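PDB 6VOW: multicopper oxidase from Pseudomonas thermotolerans, which probably oxidises phenolic or similar substrates at one copper site and passes the electrons to a copper cluster that reduces dioxygen to water, as laccases do. Local coordinates for residues Ser34-Asp39 with Gln75-Arg80; Leu71-Gly76 with Phe125-Ala130; Val150-Val155 with Phe224-Thr229; Gly248-Pro253 with Pro310-Ala315. All coordinates share one frame; numbering follows the deposited sequence.

Contact 1 of 4, residues Ser34-Asp39 with Gln75-Arg80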
loop_
_atom_site.group_PDB
_atom_site.type_symbol
_atom_site.label_atom_id
_atom_site.label_comp_id
_atom_site.label_asym_id
_atom_site.label_seq_id
_atom_site.Cartn_x
_atom_site.Cartn_y
_atom_site.Cartn_z
ATOM N N SER A 34 29.828 2.272 8.757
ATOM C CA SER A 34 29.645 1.398 7.542
ATOM C C SER A 34 28.295 0.613 7.373
ATOM O O SER A 34 27.926 0.395 6.232
ATOM C CB SER A 34 30.830 0.448 7.394
ATOM O OG SER A 34 30.701 -0.309 6.200
ATOM N N ALA A 35 27.626 0.150 8.455
ATOM C CA ALA A 35 26.249 -0.421 8.383
ATOM C C ALA A 35 25.393 -0.227 9.610
ATOM O O ALA A 35 25.802 -0.529 10.741
ATOM C CB ALA A 35 26.277 -1.917 8.059
ATOM N N VAL A 36 24.179 0.209 9.379
ATOM C CA VAL A 36 23.144 0.272 10.378
ATOM C C VAL A 36 22.026 -0.670 9.949
ATOM O O VAL A 36 21.587 -0.636 8.788
ATOM C CB VAL A 36 22.584 1.687 10.491
ATOM C CG1 VAL A 36 21.760 1.783 11.759
ATOM C CG2 VAL A 36 23.719 2.721 10.438
ATOM N N THR A 37 21.581 -1.448 10.906
ATOM C CA THR A 37 20.642 -2.567 10.813
ATOM C C THR A 37 19.549 -2.432 11.900
ATOM O O THR A 37 19.831 -2.306 13.062
ATOM C CB THR A 37 21.394 -3.897 10.943
ATOM O OG1 THR A 37 22.344 -3.972 9.922
ATOM C CG2 THR A 37 20.516 -5.067 10.727
ATOM N N HIS A 38 18.295 -2.428 11.465
ATOM C CA HIS A 38 17.122 -2.369 12.307
ATOM C C HIS A 38 16.615 -3.779 12.356
ATOM O O HIS A 38 16.142 -4.302 11.342
ATOM C CB HIS A 38 16.091 -1.462 11.657
ATOM C CG HIS A 38 16.602 -0.118 11.325
ATOM N ND1 HIS A 38 16.150 0.989 11.977
ATOM C CD2 HIS A 38 17.538 0.319 10.443
ATOM C CE1 HIS A 38 16.770 2.057 11.513
ATOM N NE2 HIS A 38 17.631 1.677 10.599
ATOM N N ASP A 39 16.890 -4.462 13.470
ATOM C CA ASP A 39 16.388 -5.822 13.763
ATOM C C ASP A 39 14.999 -5.890 14.404
ATOM O O ASP A 39 14.666 -5.195 15.400
ATOM C CB ASP A 39 17.362 -6.680 14.627
ATOM C CG ASP A 39 18.487 -7.200 13.818
ATOM O OD1 ASP A 39 18.241 -8.151 13.092
ATOM O OD2 ASP A 39 19.591 -6.657 13.779
ATOM N N GLN A 75 16.300 5.508 6.063
ATOM C CA GLN A 75 16.772 5.433 4.712
ATOM C C GLN A 75 18.256 5.242 4.660
ATOM O O GLN A 75 18.967 5.980 5.303
ATOM C CB GLN A 75 16.415 6.743 4.014
ATOM C CG GLN A 75 16.802 6.854 2.562
ATOM C CD GLN A 75 16.355 8.164 2.015
ATOM O OE1 GLN A 75 16.210 9.128 2.755
ATOM N NE2 GLN A 75 16.112 8.214 0.723
ATOM N N GLY A 76 18.701 4.264 3.876
ATOM C CA GLY A 76 20.125 3.918 3.737
ATOM C C GLY A 76 20.477 2.762 4.644
ATOM O O GLY A 76 21.466 2.114 4.456
ATOM N N ASP A 77 19.631 2.460 5.605
ATOM C CA ASP A 77 19.947 1.378 6.532
ATOM C C ASP A 77 19.354 0.034 6.108
ATOM O O ASP A 77 18.585 -0.036 5.133
ATOM C CB ASP A 77 19.451 1.732 7.920
ATOM C CG ASP A 77 20.062 2.982 8.468
ATOM O OD1 ASP A 77 21.011 3.521 7.864
ATOM O OD2 ASP A 77 19.600 3.353 9.557
ATOM N N TRP A 78 19.764 -1.025 6.818
ATOM C CA TRP A 78 19.311 -2.426 6.605
ATOM C C TRP A 78 18.186 -2.665 7.486
ATOM O O TRP A 78 18.235 -2.273 8.658
ATOM C CB TRP A 78 20.358 -3.503 6.916
ATOM C CG TRP A 78 21.471 -3.595 5.939
ATOM C CD1 TRP A 78 22.632 -2.937 6.028
ATOM C CD2 TRP A 78 21.563 -4.389 4.768
ATOM N NE1 TRP A 78 23.425 -3.205 4.970
ATOM C CE2 TRP A 78 22.811 -4.127 4.190
ATOM C CE3 TRP A 78 20.716 -5.286 4.132
ATOM C CZ2 TRP A 78 23.230 -4.728 3.009
ATOM C CZ3 TRP A 78 21.122 -5.868 2.997
ATOM C CH2 TRP A 78 22.363 -5.601 2.431
ATOM N N LEU A 79 17.141 -3.293 6.902
ATOM C CA LEU A 79 15.982 -3.716 7.636
ATOM C C LEU A 79 16.171 -5.186 7.712
ATOM O O LEU A 79 16.325 -5.767 6.649
ATOM C CB LEU A 79 14.667 -3.401 6.855
ATOM C CG LEU A 79 13.426 -3.914 7.557
ATOM C CD1 LEU A 79 13.464 -3.480 8.957
ATOM C CD2 LEU A 79 12.182 -3.329 6.933
ATOM N N ARG A 80 16.120 -5.768 8.917
ATOM C CA ARG A 80 16.314 -7.227 9.111
ATOM C C ARG A 80 15.177 -7.729 9.923
ATOM O O ARG A 80 14.947 -7.278 11.064
ATOM C CB ARG A 80 17.635 -7.518 9.832
ATOM C CG ARG A 80 18.047 -8.992 9.881
ATOM C CD ARG A 80 19.559 -9.187 10.061
ATOM N NE ARG A 80 20.026 -8.657 11.346
ATOM C CZ ARG A 80 21.306 -8.523 11.656
ATOM N NH1 ARG A 80 22.213 -8.857 10.803
ATOM N NH2 ARG A 80 21.662 -8.034 12.810
#

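Contact 2 of 4, residues Leu71-Gly76 with Phe125-Ala130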
loop_
_atom_site.group_PDB
_atom_site.type_symbol
_atom_site.label_atom_id
_atom_site.label_comp_id
_atom_site.label_asym_id
_atom_site.label_seq_id
_atom_site.Cartn_x
_atom_site.Cartn_y
_atom_site.Cartn_z
ATOM N N LEU A 71 6.568 -1.380 11.498
ATOM C CA LEU A 71 8.017 -1.538 11.328
ATOM C C LEU A 71 8.676 -0.200 10.944
ATOM O O LEU A 71 8.172 0.545 10.020
ATOM C CB LEU A 71 8.336 -2.612 10.322
ATOM C CG LEU A 71 8.561 -4.040 10.802
ATOM C CD1 LEU A 71 7.519 -4.586 11.637
ATOM C CD2 LEU A 71 8.664 -4.954 9.611
ATOM N N ARG A 72 9.758 0.154 11.638
ATOM C CA ARG A 72 10.504 1.398 11.204
ATOM C C ARG A 72 11.897 1.067 10.778
ATOM O O ARG A 72 12.542 0.207 11.430
ATOM C CB ARG A 72 10.733 2.403 12.305
ATOM C CG ARG A 72 9.581 2.786 13.125
ATOM C CD ARG A 72 8.694 3.724 12.403
ATOM N NE ARG A 72 9.192 5.080 12.378
ATOM C CZ ARG A 72 8.413 6.164 12.396
ATOM N NH1 ARG A 72 7.071 6.130 12.452
ATOM N NH2 ARG A 72 9.007 7.302 12.347
ATOM N N CYS A 73 12.328 1.726 9.694
ATOM C CA CYS A 73 13.706 1.727 9.298
ATOM C C CYS A 73 14.108 3.163 8.965
ATOM O O CYS A 73 13.339 4.127 9.186
ATOM C CB CYS A 73 13.946 0.813 8.097
ATOM S SG CYS A 73 15.735 0.249 7.840
ATOM N N ARG A 74 15.340 3.351 8.506
ATOM C CA ARG A 74 15.857 4.696 8.231
ATOM C C ARG A 74 16.448 4.506 6.926
ATOM O O ARG A 74 16.959 3.398 6.675
ATOM C CB ARG A 74 16.917 5.064 9.303
ATOM C CG ARG A 74 17.935 6.150 8.978
ATOM C CD ARG A 74 17.564 7.441 9.648
ATOM N NE ARG A 74 17.303 7.223 11.068
ATOM C CZ ARG A 74 16.583 8.036 11.841
ATOM N NH1 ARG A 74 16.011 9.136 11.348
ATOM N NH2 ARG A 74 16.408 7.744 13.123
ATOM N N GLN A 75 16.300 5.508 6.063
ATOM C CA GLN A 75 16.772 5.433 4.712
ATOM C C GLN A 75 18.256 5.242 4.660
ATOM O O GLN A 75 18.967 5.980 5.303
ATOM C CB GLN A 75 16.415 6.743 4.014
ATOM C CG GLN A 75 16.802 6.854 2.562
ATOM C CD GLN A 75 16.355 8.164 2.015
ATOM O OE1 GLN A 75 16.210 9.128 2.755
ATOM N NE2 GLN A 75 16.112 8.214 0.723
ATOM N N GLY A 76 18.701 4.264 3.876
ATOM C CA GLY A 76 20.125 3.918 3.737
ATOM C C GLY A 76 20.477 2.762 4.644
ATOM O O GLY A 76 21.466 2.114 4.456
ATOM N N PHE A 125 17.070 -6.345 3.874
ATOM C CA PHE A 125 17.297 -5.541 2.656
ATOM C C PHE A 125 17.519 -4.118 3.113
ATOM O O PHE A 125 17.204 -3.753 4.273
ATOM C CB PHE A 125 16.102 -5.619 1.714
ATOM C CG PHE A 125 14.785 -5.376 2.422
ATOM C CD1 PHE A 125 14.088 -6.419 3.038
ATOM C CD2 PHE A 125 14.222 -4.075 2.526
ATOM C CE1 PHE A 125 12.868 -6.177 3.685
ATOM C CE2 PHE A 125 12.987 -3.877 3.162
ATOM C CZ PHE A 125 12.326 -4.935 3.719
ATOM N N LYS A 126 18.174 -3.361 2.266
ATOM C CA LYS A 126 18.380 -1.951 2.533
ATOM C C LYS A 126 17.116 -1.261 2.020
ATOM O O LYS A 126 16.564 -1.619 0.964
ATOM C CB LYS A 126 19.636 -1.402 1.785
ATOM C CG LYS A 126 20.977 -2.037 2.107
ATOM C CD LYS A 126 22.121 -1.403 1.287
ATOM C CE LYS A 126 22.567 -0.066 1.858
ATOM N NZ LYS A 126 23.058 -0.210 3.263
ATOM N N THR A 127 16.677 -0.275 2.808
ATOM C CA THR A 127 15.627 0.644 2.491
ATOM C C THR A 127 16.224 1.966 2.045
ATOM O O THR A 127 16.600 2.781 2.886
ATOM C CB THR A 127 14.763 0.820 3.743
ATOM O OG1 THR A 127 15.578 1.294 4.827
ATOM C CG2 THR A 127 14.148 -0.501 4.182
ATOM N N GLU A 128 16.413 2.148 0.743
ATOM C CA GLU A 128 16.944 3.336 0.156
ATOM C C GLU A 128 15.925 4.451 -0.082
ATOM O O GLU A 128 16.371 5.555 -0.474
ATOM C CB GLU A 128 17.622 3.035 -1.206
ATOM C CG GLU A 128 18.729 1.964 -1.147
ATOM C CD GLU A 128 20.042 2.424 -0.500
ATOM O OE1 GLU A 128 20.158 3.580 -0.051
ATOM O OE2 GLU A 128 20.987 1.631 -0.444
ATOM N N ASP A 129 14.615 4.161 0.100
ATOM C CA ASP A 129 13.546 5.131 -0.099
ATOM C C ASP A 129 12.885 5.356 1.187
ATOM O O ASP A 129 12.490 4.409 1.909
ATOM C CB ASP A 129 12.502 4.653 -1.064
ATOM C CG ASP A 129 13.066 4.345 -2.441
ATOM O OD1 ASP A 129 14.040 4.951 -2.900
ATOM O OD2 ASP A 129 12.571 3.433 -3.064
ATOM N N ALA A 130 12.814 6.625 1.510
ATOM C CA ALA A 130 12.101 7.050 2.690
ATOM C C ALA A 130 10.680 7.163 2.312
ATOM O O ALA A 130 10.338 7.367 1.142
ATOM C CB ALA A 130 12.595 8.391 3.163
#

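Contact 3 of 4, residues Val150-Val155 with Phe224-Thr229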
loop_
_atom_site.group_PDB
_atom_site.type_symbol
_atom_site.label_atom_id
_atom_site.label_comp_id
_atom_site.label_asym_id
_atom_site.label_seq_id
_atom_site.Cartn_x
_atom_site.Cartn_y
_atom_site.Cartn_z
ATOM N N VAL A 150 -1.722 -7.436 7.671
ATOM C CA VAL A 150 -1.288 -6.236 7.031
ATOM C C VAL A 150 -0.665 -5.320 8.057
ATOM O O VAL A 150 -1.147 -5.247 9.228
ATOM C CB VAL A 150 -2.399 -5.456 6.357
ATOM C CG1 VAL A 150 -3.033 -6.214 5.259
ATOM C CG2 VAL A 150 -3.402 -4.953 7.307
ATOM N N GLY A 151 0.376 -4.627 7.650
ATOM C CA GLY A 151 0.996 -3.671 8.597
ATOM C C GLY A 151 1.659 -2.499 7.912
ATOM O O GLY A 151 2.025 -2.600 6.747
ATOM N N PRO A 152 1.871 -1.394 8.626
ATOM C CA PRO A 152 2.638 -0.265 8.099
ATOM C C PRO A 152 4.163 -0.441 8.276
ATOM O O PRO A 152 4.590 -0.969 9.340
ATOM C CB PRO A 152 2.135 0.941 8.954
ATOM C CG PRO A 152 1.534 0.375 10.158
ATOM C CD PRO A 152 1.513 -1.161 10.011
ATOM N N LEU A 153 4.932 -0.028 7.251
ATOM C CA LEU A 153 6.422 0.145 7.289
ATOM C C LEU A 153 6.822 1.570 6.978
ATOM O O LEU A 153 6.513 2.083 5.906
ATOM C CB LEU A 153 7.094 -0.745 6.277
ATOM C CG LEU A 153 8.584 -0.656 6.038
ATOM C CD1 LEU A 153 9.311 -0.799 7.340
ATOM C CD2 LEU A 153 9.027 -1.690 5.029
ATOM N N VAL A 154 7.424 2.258 7.944
ATOM C CA VAL A 154 7.966 3.623 7.741
ATOM C C VAL A 154 9.470 3.559 7.547
ATOM O O VAL A 154 10.160 2.998 8.398
ATOM C CB VAL A 154 7.651 4.545 8.944
ATOM C CG1 VAL A 154 8.193 5.926 8.728
ATOM C CG2 VAL A 154 6.144 4.671 9.150
ATOM N N VAL A 155 9.968 4.096 6.431
ATOM C CA VAL A 155 11.349 4.341 6.237
ATOM C C VAL A 155 11.577 5.834 6.472
ATOM O O VAL A 155 11.124 6.655 5.689
ATOM C CB VAL A 155 11.819 3.846 4.854
ATOM C CG1 VAL A 155 13.346 4.082 4.680
ATOM C CG2 VAL A 155 11.512 2.327 4.719
ATOM N N PHE A 224 -2.146 4.982 5.457
ATOM C CA PHE A 224 -1.934 3.701 4.811
ATOM C C PHE A 224 -3.279 3.030 4.549
ATOM O O PHE A 224 -4.094 2.837 5.463
ATOM C CB PHE A 224 -1.124 2.743 5.695
ATOM C CG PHE A 224 0.157 3.293 6.227
ATOM C CD1 PHE A 224 0.171 4.088 7.336
ATOM C CD2 PHE A 224 1.353 2.967 5.639
ATOM C CE1 PHE A 224 1.395 4.517 7.849
ATOM C CE2 PHE A 224 2.553 3.462 6.090
ATOM C CZ PHE A 224 2.573 4.190 7.251
ATOM N N ASN A 225 -3.501 2.658 3.310
ATOM C CA ASN A 225 -4.717 1.906 3.016
ATOM C C ASN A 225 -4.317 0.437 3.048
ATOM O O ASN A 225 -3.675 -0.086 2.104
ATOM C CB ASN A 225 -5.326 2.335 1.672
ATOM C CG ASN A 225 -6.563 1.488 1.308
ATOM O OD1 ASN A 225 -6.760 0.382 1.831
ATOM N ND2 ASN A 225 -7.399 2.021 0.412
ATOM N N LEU A 226 -4.650 -0.222 4.156
ATOM C CA LEU A 226 -4.279 -1.560 4.305
ATOM C C LEU A 226 -5.404 -2.470 3.924
ATOM O O LEU A 226 -5.301 -3.654 4.183
ATOM C CB LEU A 226 -3.740 -1.868 5.711
ATOM C CG LEU A 226 -2.661 -0.934 6.179
ATOM C CD1 LEU A 226 -2.156 -1.466 7.503
ATOM C CD2 LEU A 226 -1.487 -0.869 5.207
ATOM N N ASP A 227 -6.390 -1.957 3.193
ATOM C CA ASP A 227 -7.529 -2.729 2.837
ATOM C C ASP A 227 -7.332 -3.589 1.618
ATOM O O ASP A 227 -6.596 -3.274 0.786
ATOM C CB ASP A 227 -8.730 -1.862 2.632
ATOM C CG ASP A 227 -10.027 -2.690 2.751
ATOM O OD1 ASP A 227 -10.358 -3.101 3.919
ATOM O OD2 ASP A 227 -10.624 -3.007 1.646
ATOM N N ASN A 228 -8.041 -4.699 1.548
ATOM C CA ASN A 228 -8.094 -5.630 0.371
ATOM C C ASN A 228 -8.748 -5.011 -0.819
ATOM O O ASN A 228 -8.441 -5.427 -1.923
ATOM C CB ASN A 228 -9.006 -6.863 0.657
ATOM C CG ASN A 228 -8.405 -7.869 1.613
ATOM O OD1 ASN A 228 -7.763 -7.495 2.576
ATOM N ND2 ASN A 228 -8.657 -9.174 1.367
ATOM N N THR A 229 -9.738 -4.129 -0.636
ATOM C CA THR A 229 -10.598 -3.649 -1.805
ATOM C C THR A 229 -11.052 -2.183 -1.809
ATOM O O THR A 229 -11.299 -1.618 -2.892
ATOM C CB THR A 229 -11.871 -4.552 -1.997
ATOM O OG1 THR A 229 -12.996 -3.991 -1.329
ATOM C CG2 THR A 229 -11.644 -5.846 -1.445
#

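Contact 4 of 4, residues Gly248-Pro253 with Pro310-Ala315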
loop_
_atom_site.group_PDB
_atom_site.type_symbol
_atom_site.label_atom_id
_atom_site.label_comp_id
_atom_site.label_asym_id
_atom_site.label_seq_id
_atom_site.Cartn_x
_atom_site.Cartn_y
_atom_site.Cartn_z
ATOM N N GLY A 248 4.891 6.459 -0.865
ATOM C CA GLY A 248 6.310 6.509 -0.391
ATOM C C GLY A 248 7.283 7.369 -1.197
ATOM O O GLY A 248 8.504 7.182 -1.107
ATOM N N HIS A 249 6.779 8.307 -2.006
ATOM C CA HIS A 249 7.652 9.161 -2.812
ATOM C C HIS A 249 7.233 10.617 -2.778
ATOM O O HIS A 249 6.079 10.942 -3.059
ATOM C CB HIS A 249 7.697 8.671 -4.197
ATOM C CG HIS A 249 8.328 7.352 -4.282
ATOM N ND1 HIS A 249 9.687 7.170 -4.368
ATOM C CD2 HIS A 249 7.785 6.132 -4.159
ATOM C CE1 HIS A 249 9.941 5.873 -4.374
ATOM N NE2 HIS A 249 8.796 5.228 -4.244
ATOM N N PRO A 250 8.146 11.493 -2.360
ATOM C CA PRO A 250 7.838 12.896 -2.170
ATOM C C PRO A 250 7.278 13.624 -3.374
ATOM O O PRO A 250 7.569 13.243 -4.480
ATOM C CB PRO A 250 9.206 13.464 -1.854
ATOM C CG PRO A 250 9.807 12.344 -1.005
ATOM C CD PRO A 250 9.485 11.160 -1.831
ATOM N N ILE A 251 6.452 14.638 -3.183
ATOM C CA ILE A 251 6.011 15.431 -4.354
ATOM C C ILE A 251 6.334 16.874 -3.959
ATOM O O ILE A 251 6.673 17.159 -2.778
ATOM C CB ILE A 251 4.478 15.262 -4.703
ATOM C CG1 ILE A 251 3.611 15.548 -3.461
ATOM C CG2 ILE A 251 4.168 13.870 -5.388
ATOM C CD1 ILE A 251 2.115 15.366 -3.662
ATOM N N GLU A 252 6.214 17.776 -4.934
ATOM C CA GLU A 252 6.025 19.186 -4.626
ATOM C C GLU A 252 4.745 19.270 -3.791
ATOM O O GLU A 252 3.659 18.866 -4.247
ATOM C CB GLU A 252 5.908 20.063 -5.880
ATOM C CG GLU A 252 5.740 21.564 -5.602
ATOM C CD GLU A 252 6.931 22.150 -4.840
ATOM O OE1 GLU A 252 8.108 21.741 -5.053
ATOM O OE2 GLU A 252 6.679 23.019 -3.984
ATOM N N PRO A 253 4.861 19.762 -2.545
ATOM C CA PRO A 253 3.664 19.842 -1.751
ATOM C C PRO A 253 2.553 20.650 -2.413
ATOM O O PRO A 253 2.847 21.652 -3.024
ATOM C CB PRO A 253 4.130 20.471 -0.436
ATOM C CG PRO A 253 5.560 20.258 -0.418
ATOM C CD PRO A 253 6.046 20.192 -1.802
ATOM N N PRO A 310 12.938 15.516 0.276
ATOM C CA PRO A 310 13.869 15.189 -0.804
ATOM C C PRO A 310 13.468 13.930 -1.573
ATOM O O PRO A 310 13.042 12.914 -1.004
ATOM C CB PRO A 310 15.160 14.935 -0.090
ATOM C CG PRO A 310 14.847 14.873 1.404
ATOM C CD PRO A 310 13.541 15.437 1.643
ATOM N N ALA A 311 13.627 13.994 -2.884
ATOM C CA ALA A 311 13.305 12.870 -3.740
ATOM C C ALA A 311 14.073 11.641 -3.275
ATOM O O ALA A 311 15.221 11.692 -2.943
ATOM C CB ALA A 311 13.626 13.193 -5.189
ATOM N N ASN A 312 13.394 10.525 -3.200
ATOM C CA ASN A 312 14.083 9.219 -3.169
ATOM C C ASN A 312 14.978 8.959 -4.411
ATOM O O ASN A 312 14.703 9.514 -5.473
ATOM C CB ASN A 312 12.999 8.203 -2.971
ATOM C CG ASN A 312 12.496 8.282 -1.585
ATOM O OD1 ASN A 312 13.289 8.502 -0.688
ATOM N ND2 ASN A 312 11.199 8.190 -1.384
ATOM N N PRO A 313 16.051 8.163 -4.266
ATOM C CA PRO A 313 16.984 7.871 -5.338
ATOM C C PRO A 313 16.454 6.840 -6.355
ATOM O O PRO A 313 16.966 5.722 -6.446
ATOM C CB PRO A 313 18.207 7.283 -4.584
ATOM C CG PRO A 313 17.579 6.580 -3.431
ATOM C CD PRO A 313 16.511 7.542 -2.982
ATOM N N VAL A 314 15.465 7.251 -7.132
ATOM C CA VAL A 314 14.816 6.405 -8.110
ATOM C C VAL A 314 15.356 6.799 -9.470
ATOM O O VAL A 314 15.670 7.924 -9.735
ATOM C CB VAL A 314 13.317 6.649 -8.085
ATOM C CG1 VAL A 314 12.597 5.550 -8.825
ATOM C CG2 VAL A 314 12.801 6.750 -6.682
ATOM N N ALA A 315 15.446 5.830 -10.351
ATOM C CA ALA A 315 16.066 6.028 -11.640
ATOM C C ALA A 315 15.108 6.812 -12.551
ATOM O O ALA A 315 14.040 6.338 -12.875
ATOM C CB ALA A 315 16.448 4.653 -12.230
#

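Contact 1 of 4, residues Ser34-Asp39 with Gln75-Arg80
H38 and D77 meet beside a parallel strand pair of the N-terminal cupredoxin domain. Strands 37-39 and 78-80 run 19° apart. Their backbones are joined by W78 N to V36 O, H38 N to W78 O and R80 N to H38 O. The H38 ring lies beside its own backbone N, anti to the carbonyl carbon (chi1 -54°). This swings NE2 across to D77 on the neighbouring segment, where it donates to OD2 at 2.8 Å. The bond is nearly straight at 166°. It lies close to the ring plane and uses the anti lone pair of OD2. Ring and carboxylate are nearly coplanar. V36 lies over one face of the D77 carboxylate: CG1 is 3.5 Å from OD2, and CG2 is 3.8 Å from OD1. A leucine in place of H38 would probably leave D77 OD2 without this donor and set the carboxylate free to turn. On the other sheet face, T37 OG1 sits 3.6 Å from W78 CB. A35 CB approaches the W78 indole obliquely. K126 makes a cation-pi contact with W78. D39 and R80 also pair side-on through NE and NH2, but R80 has two conformers, so this salt bridge is doubtful. L79 turns to the H38 side, and its CD1 lies 3.7 Å from H38 O.

Contact 2 of 4, residues Leu71-Gly76 with Phe125-Ala130
G76 N donates to T127 O at 2.8 Å where residues 73-76 and 126-130 run 103° apart, with G76 CA 4.8 Å from E128 CA. Both segments belong to connections between the two sheets of the first cupredoxin beta-sandwich. One leaves strand 71-74 and the other leaves strand 120-126. G76 has a positive phi (97°), and a CB here would jam against the carbonyl O of Q75. The Q75 side chain is extended, with CG anti to its backbone N and CD anti to CA. It thus reaches along the turn at 128-130. NE2 donates to E128 O at 2.9 Å. The acceptor lies in the Q75 amide plane, but the donor stands above the carbonyl plane of E128. OE1 bonds to R158 N and rests 3.7 Å from A130 CB. Both ends of the amide therefore have partners, which fixes its flip. K126 bends at its last two torsions and brings NZ to G76 O at 3.1 Å. T127 is buried. Its OG1 gives a weak hydrogen bond with D77 O and lies 3.2 Å from C73 SG.

Contact 3 of 4, residues Val150-Val155 with Phe224-Thr229
The interface between the first and second cupredoxin domains is formed here by P152 of strand 151-156 against F224 at the end of strand 218-225. P152 CB sits over the centre of the F224 ring, 3.7 Å from the centroid and 9° off the ring normal. This is a CH-pi contact. The edge of the same ring meets the next residues of the strand: V154 CG2 is 4.1 Å from F224 CZ. F224 chi1 of -52° sets the ring beside its own backbone N and slides it under the proline. Further along, V150 and L226 pass each other in opposite directions. V150 CG2 points between its own backbone N and carbonyl carbon, and from there it presses on L226 CB at 3.5 Å, tighter than usual for two carbons. L226 CD1 goes on to lie 4.0 Å from G151 C. Both V150 and L226 also touch W134, which lines the pocket of the copper-oxygen-copper cluster. Two Asx turns hold the chain around and after L226: D227 N bonds to N225 OD1 at 2.7 Å, and T229 N bonds to D227 OD2. Across the two segments there is no hydrogen bond, and L226 O is buried without a partner. The join is therefore apolar, and its fit depends on the shapes of proline, phenylalanine, valine and leucine.

Contact 4 of 4, residues Gly248-Pro253 with Pro310-Ala315
The H249 imidazole and the N312 amide stand almost perpendicular, their planes 85° apart. Neither N312 ND2 nor V314 CG2 lies squarely over a face or at the edge of the ring; both come obliquely. V314 CG2 is 3.8 Å from H249 CE1, and N312 CB is 3.7 Å from H249 ND1. V396 and F411 of the third cupredoxin domain also touch the imidazole. The amide of N312 is turned to the first domain, for its ND2 donates to A130 O. That ND2 is also 2.9 Å from G248 O, but the angle is too poor for a hydrogen bond. P250 packs beside the amide, with CD 3.5 Å from N312 ND2 and CG 3.3 Å from P310 O. N312 holds CG anti to its carbonyl carbon (chi1 -72°), which directs the amide at G248 and P250. The next residue, P313, is the centre of an inverse gamma turn, closed by a weak bond from V314 N to N312 O. This turn brings V314 back to the ring. An alanine at H249 would probably open a gap between N312 and V314 and take away the ring that V396 and F411 rest on. The segment 310-315 lies in the long connection from strand 288-296 to strand 323-329. Here it passes the edge strand 249-255. No clear hydrogen bond joins the two segments, so they are held by packing, while N312 ND2 makes its clear hydrogen bond to A130 O.

Overall arrangement
Contacts 1 and 2 lie in the first cupredoxin domain, their centres 7 Å apart. They overlap along the chain at Q75 and G76, and strands 78-85 and 120-126 are neighbours in one sheet. Contact 3 follows, about 16 Å from contact 2, centre to centre. Strands 71-74 and 151-156 pair in the second sheet of that domain, and contact 3 joins it to the second domain. Contact 4 comes last, about 14 Å from contact 2. It ties the second-domain sheet to the connection leading into the third, and N312 reaches back to A130. Contacts 3 and 4 reach the same six-stranded sheet without touching. They thus join the domains, consistent with the three-domain build of multicopper oxidases.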